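Phospholethanolamine N-methyltransferase 2 (Haemonchus contortus, PDB 4KRI) probably transfers methyl groups from S-adenosylmethionine to phosphomonomethylethanolamine and its further methylated product on the route to phosphocholine in a parasitic nematode. Local coordinates at residues A[103-108]-A[154-159]; A[27-32]-A[70-75]; A[147-152]-A[269-274]. All coordinates share one frame; numbering follows the deposited sequence.

Interaction 1: A[103-108]-A[154-159]; sequences RQDLSK and WLDFIW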
loop_
_atom_site.group_PDB
_atom_site.type_symbol
_atom_site.label_atom_id
_atom_site.label_comp_id
_atom_site.label_asym_id
_atom_site.label_seq_id
_atom_site.Cartn_x
_atom_site.Cartn_y
_atom_site.Cartn_z
ATOM N N ARG A 103 13.066 -11.883 -3.026
ATOM C CA ARG A 103 12.600 -11.588 -4.370
ATOM C C ARG A 103 12.097 -12.879 -4.997
ATOM O O ARG A 103 12.830 -13.865 -5.096
ATOM C CB ARG A 103 13.748 -11.013 -5.216
ATOM C CG ARG A 103 13.378 -10.549 -6.646
ATOM C CD ARG A 103 13.238 -11.719 -7.633
ATOM N NE ARG A 103 13.134 -11.260 -9.013
ATOM C CZ ARG A 103 14.172 -11.098 -9.829
ATOM N NH1 ARG A 103 15.409 -11.368 -9.422
ATOM N NH2 ARG A 103 13.970 -10.671 -11.063
ATOM N N GLN A 104 10.848 -12.873 -5.432
ATOM C CA GLN A 104 10.293 -14.019 -6.124
ATOM C C GLN A 104 9.331 -13.542 -7.192
ATOM O O GLN A 104 8.424 -12.757 -6.903
ATOM C CB GLN A 104 9.577 -14.939 -5.131
ATOM C CG GLN A 104 9.026 -16.215 -5.746
ATOM C CD GLN A 104 10.116 -17.153 -6.220
ATOM O OE1 GLN A 104 11.162 -17.287 -5.580
ATOM N NE2 GLN A 104 9.883 -17.802 -7.359
ATOM N N ASP A 105 9.529 -14.023 -8.421
ATOM C CA ASP A 105 8.632 -13.702 -9.535
ATOM C C ASP A 105 7.365 -14.547 -9.444
ATOM O O ASP A 105 7.444 -15.778 -9.381
ATOM C CB ASP A 105 9.352 -13.967 -10.853
ATOM C CG ASP A 105 8.518 -13.610 -12.065
ATOM O OD1 ASP A 105 7.528 -12.853 -11.938
ATOM O OD2 ASP A 105 8.871 -14.090 -13.160
ATOM N N LEU A 106 6.199 -13.899 -9.429
ATOM C CA LEU A 106 4.928 -14.615 -9.346
ATOM C C LEU A 106 4.138 -14.560 -10.665
ATOM O O LEU A 106 2.959 -14.895 -10.696
ATOM C CB LEU A 106 4.077 -14.091 -8.176
ATOM C CG LEU A 106 4.655 -14.255 -6.762
ATOM C CD1 LEU A 106 3.666 -13.743 -5.734
ATOM C CD2 LEU A 106 4.987 -15.700 -6.479
ATOM N N SER A 107 4.791 -14.147 -11.749
ATOM C CA SER A 107 4.096 -13.994 -13.029
ATOM C C SER A 107 3.672 -15.334 -13.641
ATOM O O SER A 107 2.747 -15.383 -14.453
ATOM C CB SER A 107 4.940 -13.197 -14.027
ATOM O OG SER A 107 6.068 -13.931 -14.469
ATOM N N LYS A 108 4.347 -16.413 -13.254
ATOM C CA LYS A 108 3.996 -17.743 -13.758
ATOM C C LYS A 108 3.094 -18.466 -12.774
ATOM O O LYS A 108 2.762 -19.634 -12.973
ATOM C CB LYS A 108 5.245 -18.588 -14.038
ATOM C CG LYS A 108 6.128 -18.066 -15.168
ATOM C CD LYS A 108 7.200 -19.087 -15.541
ATOM C CE LYS A 108 7.489 -19.072 -17.038
ATOM N NZ LYS A 108 8.112 -17.798 -17.488
ATOM N N TRP A 154 4.531 -7.045 -13.973
ATOM C CA TRP A 154 4.230 -6.287 -12.758
ATOM C C TRP A 154 4.117 -7.201 -11.544
ATOM O O TRP A 154 3.850 -6.732 -10.435
ATOM C CB TRP A 154 2.908 -5.506 -12.931
ATOM C CG TRP A 154 3.014 -4.202 -13.721
ATOM C CD1 TRP A 154 3.051 -2.929 -13.196
ATOM C CD2 TRP A 154 3.082 -4.048 -15.154
ATOM N NE1 TRP A 154 3.150 -2.008 -14.216
ATOM C CE2 TRP A 154 3.162 -2.658 -15.416
ATOM C CE3 TRP A 154 3.088 -4.945 -16.235
ATOM C CZ2 TRP A 154 3.252 -2.150 -16.719
ATOM C CZ3 TRP A 154 3.176 -4.436 -17.526
ATOM C CH2 TRP A 154 3.254 -3.044 -17.755
ATOM N N LEU A 155 4.327 -8.500 -11.747
ATOM C CA LEU A 155 4.164 -9.472 -10.662
ATOM C C LEU A 155 5.480 -10.101 -10.194
ATOM O O LEU A 155 5.508 -11.242 -9.710
ATOM C CB LEU A 155 3.184 -10.570 -11.078
ATOM C CG LEU A 155 1.851 -10.051 -11.602
ATOM C CD1 LEU A 155 1.052 -11.232 -12.149
ATOM C CD2 LEU A 155 1.077 -9.314 -10.504
ATOM N N ASP A 156 6.565 -9.353 -10.323
ATOM C CA ASP A 156 7.866 -9.807 -9.840
ATOM C C ASP A 156 8.058 -9.049 -8.524
ATOM O O ASP A 156 8.203 -7.828 -8.527
ATOM C CB ASP A 156 8.938 -9.457 -10.888
ATOM C CG ASP A 156 10.243 -10.187 -10.671
ATOM O OD1 ASP A 156 10.379 -10.883 -9.633
ATOM O OD2 ASP A 156 11.150 -10.065 -11.541
ATOM N N PHE A 157 7.997 -9.750 -7.392
ATOM C CA PHE A 157 7.893 -9.049 -6.098
ATOM C C PHE A 157 9.131 -9.127 -5.205
ATOM O O PHE A 157 9.888 -10.089 -5.267
ATOM C CB PHE A 157 6.676 -9.567 -5.337
ATOM C CG PHE A 157 5.378 -9.257 -6.015
ATOM C CD1 PHE A 157 4.901 -7.958 -6.051
ATOM C CD2 PHE A 157 4.655 -10.260 -6.645
ATOM C CE1 PHE A 157 3.696 -7.657 -6.670
ATOM C CE2 PHE A 157 3.455 -9.975 -7.279
ATOM C CZ PHE A 157 2.973 -8.665 -7.288
ATOM N N ILE A 158 9.321 -8.097 -4.384
ATOM C CA ILE A 158 10.357 -8.067 -3.356
ATOM C C ILE A 158 9.672 -7.823 -2.024
ATOM O O ILE A 158 9.021 -6.795 -1.843
ATOM C CB ILE A 158 11.328 -6.912 -3.576
ATOM C CG1 ILE A 158 11.953 -6.999 -4.975
ATOM C CG2 ILE A 158 12.425 -6.918 -2.496
ATOM C CD1 ILE A 158 12.641 -5.706 -5.400
ATOM N N TRP A 159 9.807 -8.755 -1.090
ATOM C CA TRP A 159 9.312 -8.512 0.266
ATOM C C TRP A 159 10.452 -7.990 1.114
ATOM O O TRP A 159 11.564 -8.493 1.039
ATOM C CB TRP A 159 8.801 -9.816 0.909
ATOM C CG TRP A 159 7.468 -10.292 0.430
ATOM C CD1 TRP A 159 6.264 -10.141 1.063
ATOM C CD2 TRP A 159 7.200 -11.025 -0.766
ATOM N NE1 TRP A 159 5.262 -10.736 0.321
ATOM C CE2 TRP A 159 5.813 -11.278 -0.809
ATOM C CE3 TRP A 159 8.000 -11.491 -1.816
ATOM C CZ2 TRP A 159 5.210 -11.977 -1.857
ATOM C CZ3 TRP A 159 7.402 -12.177 -2.853
ATOM C CH2 TRP A 159 6.020 -12.410 -2.867
HETATM O O HOH W 1 11.600 -12.300 -13.194
#
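A buried salt bridge lies over one face of the antiparallel pair formed by strands 103-105 and 156-159: Arg103 takes hold of Asp156 side-on, with one nitrogen for each carboxylate oxygen. Arg103 NE reaches Asp156 OD1 at 2.8 Å and Arg103 NH2 reaches Asp156 OD2 at 2.9 Å, both on the syn side. The two flat groups lie nearly coplanar, 20° apart. A turn about the CB-CG bond of the arginine (chi2 -78°) swings the guanidinium from its own strand across to the aspartate. Ser147 and a water also reach Asp156 OD2. Between the backbones, Gln104 and Phe157 form the hydrogen-bonded pair: Gln104 N donates to Phe157 O (2.9 Å), and Phe157 N donates back to Gln104 O. Just past the strand end, Leu106 N donates to Leu155 O at 2.8 Å, and Asp105 OD1 closes an Asx turn on Ser107 N. On the other face, Leu106 CD1 packs 3.7 Å from Phe157 CD2 and meets the edge of the Trp159 ring at CH2. With Asp105 OD1 only 4.2 Å from Asp156 OD1, the two carboxylates should repel; the arginine probably offsets this and helps keep Asp156 ionised in its buried setting.

Interaction 2: A[27-32]-A[70-75]; sequences GILCPQ and NQALDE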
loop_
_atom_site.group_PDB
_atom_site.type_symbol
_atom_site.label_atom_id
_atom_site.label_comp_id
_atom_site.label_asym_id
_atom_site.label_seq_id
_atom_site.Cartn_x
_atom_site.Cartn_y
_atom_site.Cartn_z
ATOM N N GLY A 27 23.876 -12.876 4.295
ATOM C CA GLY A 27 23.732 -14.178 3.670
ATOM C C GLY A 27 22.972 -13.986 2.373
ATOM O O GLY A 27 22.095 -13.121 2.295
ATOM N N ILE A 28 23.331 -14.768 1.358
ATOM C CA ILE A 28 22.665 -14.720 0.063
ATOM C C ILE A 28 22.260 -16.132 -0.346
ATOM O O ILE A 28 23.087 -17.032 -0.379
ATOM C CB ILE A 28 23.607 -14.142 -1.011
ATOM C CG1 ILE A 28 24.002 -12.705 -0.637
ATOM C CG2 ILE A 28 22.934 -14.166 -2.383
ATOM C CD1 ILE A 28 25.072 -12.099 -1.522
ATOM N N LEU A 29 20.975 -16.323 -0.619
ATOM C CA LEU A 29 20.489 -17.590 -1.147
ATOM C C LEU A 29 20.007 -17.306 -2.559
ATOM O O LEU A 29 19.005 -16.613 -2.746
ATOM C CB LEU A 29 19.345 -18.131 -0.284
ATOM C CG LEU A 29 18.508 -19.288 -0.845
ATOM C CD1 LEU A 29 19.372 -20.482 -1.201
ATOM C CD2 LEU A 29 17.435 -19.691 0.170
ATOM N N CYS A 30 20.737 -17.813 -3.548
ATOM C CA CYS A 30 20.465 -17.485 -4.939
ATOM C C CYS A 30 21.077 -18.566 -5.803
ATOM O O CYS A 30 22.303 -18.698 -5.856
ATOM C CB CYS A 30 21.078 -16.124 -5.283
ATOM S SG CYS A 30 20.719 -15.497 -6.952
ATOM N N PRO A 31 20.228 -19.353 -6.479
ATOM C CA PRO A 31 20.741 -20.486 -7.260
ATOM C C PRO A 31 21.463 -20.063 -8.542
ATOM O O PRO A 31 22.240 -20.855 -9.081
ATOM C CB PRO A 31 19.473 -21.282 -7.591
ATOM C CG PRO A 31 18.380 -20.269 -7.577
ATOM C CD PRO A 31 18.754 -19.283 -6.498
ATOM N N GLN A 32 21.218 -18.846 -9.024
ATOM C CA GLN A 32 21.876 -18.382 -10.251
ATOM C C GLN A 32 23.153 -17.591 -9.945
ATOM O O GLN A 32 23.101 -16.502 -9.370
ATOM C CB GLN A 32 20.904 -17.563 -11.108
ATOM C CG GLN A 32 21.536 -16.879 -12.321
ATOM C CD GLN A 32 22.216 -17.844 -13.288
ATOM O OE1 GLN A 32 23.399 -17.690 -13.602
ATOM N NE2 GLN A 32 21.464 -18.827 -13.781
ATOM N N ASN A 70 16.982 -14.680 -3.508
ATOM C CA ASN A 70 16.675 -14.215 -4.851
ATOM C C ASN A 70 16.320 -15.357 -5.809
ATOM O O ASN A 70 17.179 -16.158 -6.174
ATOM C CB ASN A 70 17.873 -13.427 -5.401
ATOM C CG ASN A 70 17.565 -12.745 -6.714
ATOM O OD1 ASN A 70 16.424 -12.349 -6.965
ATOM N ND2 ASN A 70 18.572 -12.598 -7.558
ATOM N N GLN A 71 15.041 -15.435 -6.179
ATOM C CA GLN A 71 14.546 -16.451 -7.120
ATOM C C GLN A 71 14.873 -17.873 -6.677
ATOM O O GLN A 71 15.279 -18.706 -7.485
ATOM C CB GLN A 71 15.087 -16.198 -8.529
ATOM C CG GLN A 71 14.618 -14.876 -9.134
ATOM C CD GLN A 71 13.191 -14.917 -9.718
ATOM O OE1 GLN A 71 12.221 -15.356 -9.066
ATOM N NE2 GLN A 71 13.063 -14.435 -10.958
ATOM N N ALA A 72 14.665 -18.147 -5.395
ATOM C CA ALA A 72 15.080 -19.423 -4.818
ATOM C C ALA A 72 13.905 -20.276 -4.352
ATOM O O ALA A 72 14.099 -21.413 -3.909
ATOM C CB ALA A 72 16.041 -19.174 -3.657
ATOM N N LEU A 73 12.693 -19.740 -4.455
ATOM C CA LEU A 73 11.543 -20.366 -3.809
ATOM C C LEU A 73 10.479 -20.921 -4.754
ATOM O O LEU A 73 9.317 -21.010 -4.365
ATOM C CB LEU A 73 10.875 -19.382 -2.845
ATOM C CG LEU A 73 11.746 -18.837 -1.716
ATOM C CD1 LEU A 73 10.876 -18.165 -0.664
ATOM C CD2 LEU A 73 12.578 -19.946 -1.104
ATOM N N ASP A 74 10.862 -21.288 -5.975
ATOM C CA ASP A 74 9.898 -21.841 -6.937
ATOM C C ASP A 74 9.125 -23.028 -6.361
ATOM O O ASP A 74 7.917 -23.145 -6.539
ATOM C CB ASP A 74 10.605 -22.295 -8.217
ATOM C CG ASP A 74 11.288 -21.160 -8.947
ATOM O OD1 ASP A 74 11.086 -19.991 -8.554
ATOM O OD2 ASP A 74 12.021 -21.443 -9.922
ATOM N N GLU A 75 9.833 -23.916 -5.672
ATOM C CA GLU A 75 9.192 -25.072 -5.056
ATOM C C GLU A 75 8.372 -24.686 -3.833
ATOM O O GLU A 75 7.240 -25.145 -3.665
ATOM C CB GLU A 75 10.236 -26.108 -4.647
ATOM C CG GLU A 75 10.720 -26.998 -5.772
ATOM C CD GLU A 75 11.467 -28.198 -5.242
ATOM O OE1 GLU A 75 11.920 -28.142 -4.078
ATOM O OE2 GLU A 75 11.591 -29.198 -5.978
#
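Asn70, at the end of strand 64-70, makes the single hydrogen bond between the two segments: its backbone N meets Leu29 O at 2.9 Å, nearly straight at 169°, and so continues the parallel pairing with strand 25-29. Its side chain lies against Cys30, where chi1 of Cys30 (-175°) brings SG alongside, 3.7 Å from Asn70 ND2, while Asn70 OD1 accepts from Arg103 NH1. Both peptide oxygens that follow are approached by the proline ring, Asn70 O by Pro31 CD at 3.5 Å and Gln71 O by Pro31 CG at the same distance. Gln71 itself adopts positive phi (55°) and turns the chain, and its OE1 accepts from the backbone N of Asp105. Ala72 then brings its methyl back toward the first segment, where Ala72 CB fits between Leu29 CG at 3.7 Å and Pro31 CD at 3.9 Å. Beyond it the chain leaves the contact, with Leu73 N and Asp74 OD1 both bonded to the Gln104 amide. The turn thus lies where strand 64-70 runs out between strands 25-29 and 98-105, with helices 5-18 and 33-40 packed on Asn70 and helix 80-93 still to follow.

Interaction 3: A[147-152]-A[269-274]; sequences SVYVHQ and KDARVT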
loop_
_atom_site.group_PDB
_atom_site.type_symbol
_atom_site.label_atom_id
_atom_site.label_comp_id
_atom_site.label_asym_id
_atom_site.label_seq_id
_atom_site.Cartn_x
_atom_site.Cartn_y
_atom_site.Cartn_z
ATOM N N SER A 147 11.659 -5.536 -14.184
ATOM C CA SER A 147 10.722 -6.469 -14.806
ATOM C C SER A 147 9.542 -5.729 -15.424
ATOM O O SER A 147 9.020 -6.145 -16.454
ATOM C CB SER A 147 10.247 -7.499 -13.779
ATOM O OG SER A 147 11.349 -8.288 -13.369
ATOM N N VAL A 148 9.135 -4.621 -14.805
ATOM C CA VAL A 148 8.079 -3.806 -15.393
ATOM C C VAL A 148 8.533 -3.202 -16.715
ATOM O O VAL A 148 7.827 -3.272 -17.737
ATOM C CB VAL A 148 7.669 -2.656 -14.442
ATOM C CG1 VAL A 148 6.671 -1.735 -15.149
ATOM C CG2 VAL A 148 7.050 -3.220 -13.152
ATOM N N TYR A 149 9.723 -2.613 -16.709
ATOM C CA TYR A 149 10.155 -1.799 -17.841
ATOM C C TYR A 149 10.733 -2.583 -19.014
ATOM O O TYR A 149 10.709 -2.091 -20.132
ATOM C CB TYR A 149 11.159 -0.736 -17.380
ATOM C CG TYR A 149 10.559 0.190 -16.344
ATOM C CD1 TYR A 149 9.328 0.790 -16.552
ATOM C CD2 TYR A 149 11.232 0.462 -15.166
ATOM C CE1 TYR A 149 8.781 1.641 -15.600
ATOM C CE2 TYR A 149 10.693 1.303 -14.211
ATOM C CZ TYR A 149 9.472 1.896 -14.434
ATOM O OH TYR A 149 8.936 2.748 -13.473
ATOM N N VAL A 150 11.259 -3.781 -18.746
ATOM C CA VAL A 150 11.915 -4.592 -19.780
ATOM C C VAL A 150 11.049 -5.777 -20.213
ATOM O O VAL A 150 11.080 -6.206 -21.378
ATOM C CB VAL A 150 13.295 -5.095 -19.289
ATOM C CG1 VAL A 150 13.957 -6.021 -20.326
ATOM C CG2 VAL A 150 14.199 -3.914 -18.987
ATOM N N HIS A 151 10.273 -6.306 -19.278
ATOM C CA HIS A 151 9.519 -7.535 -19.544
ATOM C C HIS A 151 8.000 -7.422 -19.420
ATOM O O HIS A 151 7.298 -8.441 -19.477
ATOM C CB HIS A 151 10.014 -8.653 -18.622
ATOM C CG HIS A 151 11.462 -8.976 -18.794
ATOM N ND1 HIS A 151 11.973 -9.482 -19.973
ATOM C CD2 HIS A 151 12.507 -8.880 -17.940
ATOM C CE1 HIS A 151 13.273 -9.669 -19.839
ATOM N NE2 HIS A 151 13.622 -9.317 -18.616
ATOM N N GLN A 152 7.484 -6.202 -19.276
ATOM C CA GLN A 152 6.056 -5.991 -19.049
ATOM C C GLN A 152 5.486 -6.923 -17.976
ATOM O O GLN A 152 4.420 -7.523 -18.144
ATOM C CB GLN A 152 5.278 -6.109 -20.365
ATOM C CG GLN A 152 5.378 -4.858 -21.250
ATOM C CD GLN A 152 4.357 -4.854 -22.358
ATOM O OE1 GLN A 152 4.100 -5.883 -22.975
ATOM N NE2 GLN A 152 3.775 -3.700 -22.625
ATOM N N LYS A 269 -1.437 -3.444 -18.892
ATOM C CA LYS A 269 -0.088 -2.951 -19.220
ATOM C C LYS A 269 -0.008 -1.422 -19.432
ATOM O O LYS A 269 -0.452 -0.884 -20.448
ATOM C CB LYS A 269 0.529 -3.746 -20.377
ATOM C CG LYS A 269 0.405 -5.272 -20.165
ATOM C CD LYS A 269 1.501 -6.069 -20.852
ATOM C CE LYS A 269 1.410 -7.563 -20.496
ATOM N NZ LYS A 269 1.846 -7.901 -19.087
ATOM N N ASP A 270 0.529 -0.725 -18.434
ATOM C CA ASP A 270 0.817 0.695 -18.568
ATOM C C ASP A 270 2.056 0.966 -17.720
ATOM O O ASP A 270 1.967 0.988 -16.488
ATOM C CB ASP A 270 -0.370 1.535 -18.086
ATOM C CG ASP A 270 -0.196 3.033 -18.373
ATOM O OD1 ASP A 270 0.959 3.512 -18.450
ATOM O OD2 ASP A 270 -1.222 3.728 -18.535
ATOM N N ALA A 271 3.201 1.172 -18.375
ATOM C CA ALA A 271 4.466 1.320 -17.653
ATOM C C ALA A 271 4.577 2.619 -16.866
ATOM O O ALA A 271 5.559 2.815 -16.144
ATOM C CB ALA A 271 5.664 1.166 -18.579
ATOM N N ARG A 272 3.581 3.495 -16.981
ATOM C CA ARG A 272 3.569 4.710 -16.148
ATOM C C ARG A 272 3.177 4.430 -14.715
ATOM O O ARG A 272 3.374 5.271 -13.838
ATOM C CB ARG A 272 2.617 5.767 -16.739
ATOM C CG ARG A 272 3.216 6.370 -18.020
ATOM C CD ARG A 272 2.203 7.152 -18.840
ATOM N NE ARG A 272 1.036 6.356 -19.218
ATOM C CZ ARG A 272 0.183 6.701 -20.175
ATOM N NH1 ARG A 272 0.396 7.804 -20.884
ATOM N NH2 ARG A 272 -0.863 5.932 -20.443
ATOM N N VAL A 273 2.635 3.244 -14.465
ATOM C CA VAL A 273 2.050 2.952 -13.166
ATOM C C VAL A 273 2.756 1.816 -12.447
ATOM O O VAL A 273 2.934 0.744 -13.002
ATOM C CB VAL A 273 0.582 2.568 -13.325
ATOM C CG1 VAL A 273 -0.016 2.175 -11.972
ATOM C CG2 VAL A 273 -0.185 3.742 -13.906
ATOM N N THR A 274 3.155 2.059 -11.204
ATOM C CA THR A 274 3.761 1.010 -10.382
ATOM C C THR A 274 3.099 1.070 -9.001
ATOM O O THR A 274 2.478 2.075 -8.665
ATOM C CB THR A 274 5.284 1.170 -10.268
ATOM O OG1 THR A 274 5.590 2.469 -9.732
ATOM C CG2 THR A 274 5.964 0.964 -11.662
HETATM O O HOH W 2 6.664 4.017 -13.993
#
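Lys269 NZ donates to Gln152 O at 2.8 Å, approaching in the carbonyl plane, and also bonds His266 O, so the ammonium group links two backbone carbonyls. The bond joins the end of helix 145-151 to the loop between helix 255-268 and strand 273-277, part of the Rossmann-like methyltransferase domain. Gln152 and Lys269 each follow a helix and have positive phi. A bend at the end of the lysine chain (chi4 -73°) turns NZ to the carbonyl, while Lys269 CD lies 3.4 Å from Gln152 OE1 where the two chains cross at about a right angle. Next to it, Asp270 OD1 accepts from Arg272 N, an Asx turn, and also from Arg272 NE; the side-on salt bridge between these two residues probably helps hold the type I turn from Asp270 to Val273. Tyr149 packs on that turn, its ring edge toward Ala271 O, with Tyr149 CE1 3.5 Å from that oxygen, and its CD1 packs against Ala271 CB. Thr274 CG2 sits 3.9 Å from Tyr149 OH. A water bridges Tyr149 OH and Ala271 O, 2.7 Å from each, and donates to Ala271 O.

Interactions 1 and 2 both serve the sheet of the N-terminal part, whereas interaction 3 joins that part to the methyltransferase domain. Interaction 1 is the buried one, combining strand pairing, an ion pair and an apolar face; interaction 2 is partly buried and relies mostly on apolar and van der Waals packing around a turn; interaction 3, with three of its six touching residues exposed, lies nearest the surface and uses a lysine-to-carbonyl bond and a bridging water. Interaction 1 touches both others: segments 103-108 and 70-75 share polar bonds, while on the side of interaction 3 Trp154 NE1 reaches Val273 O. Interactions 2 and 3 do not meet, their centres being about 24 Å apart.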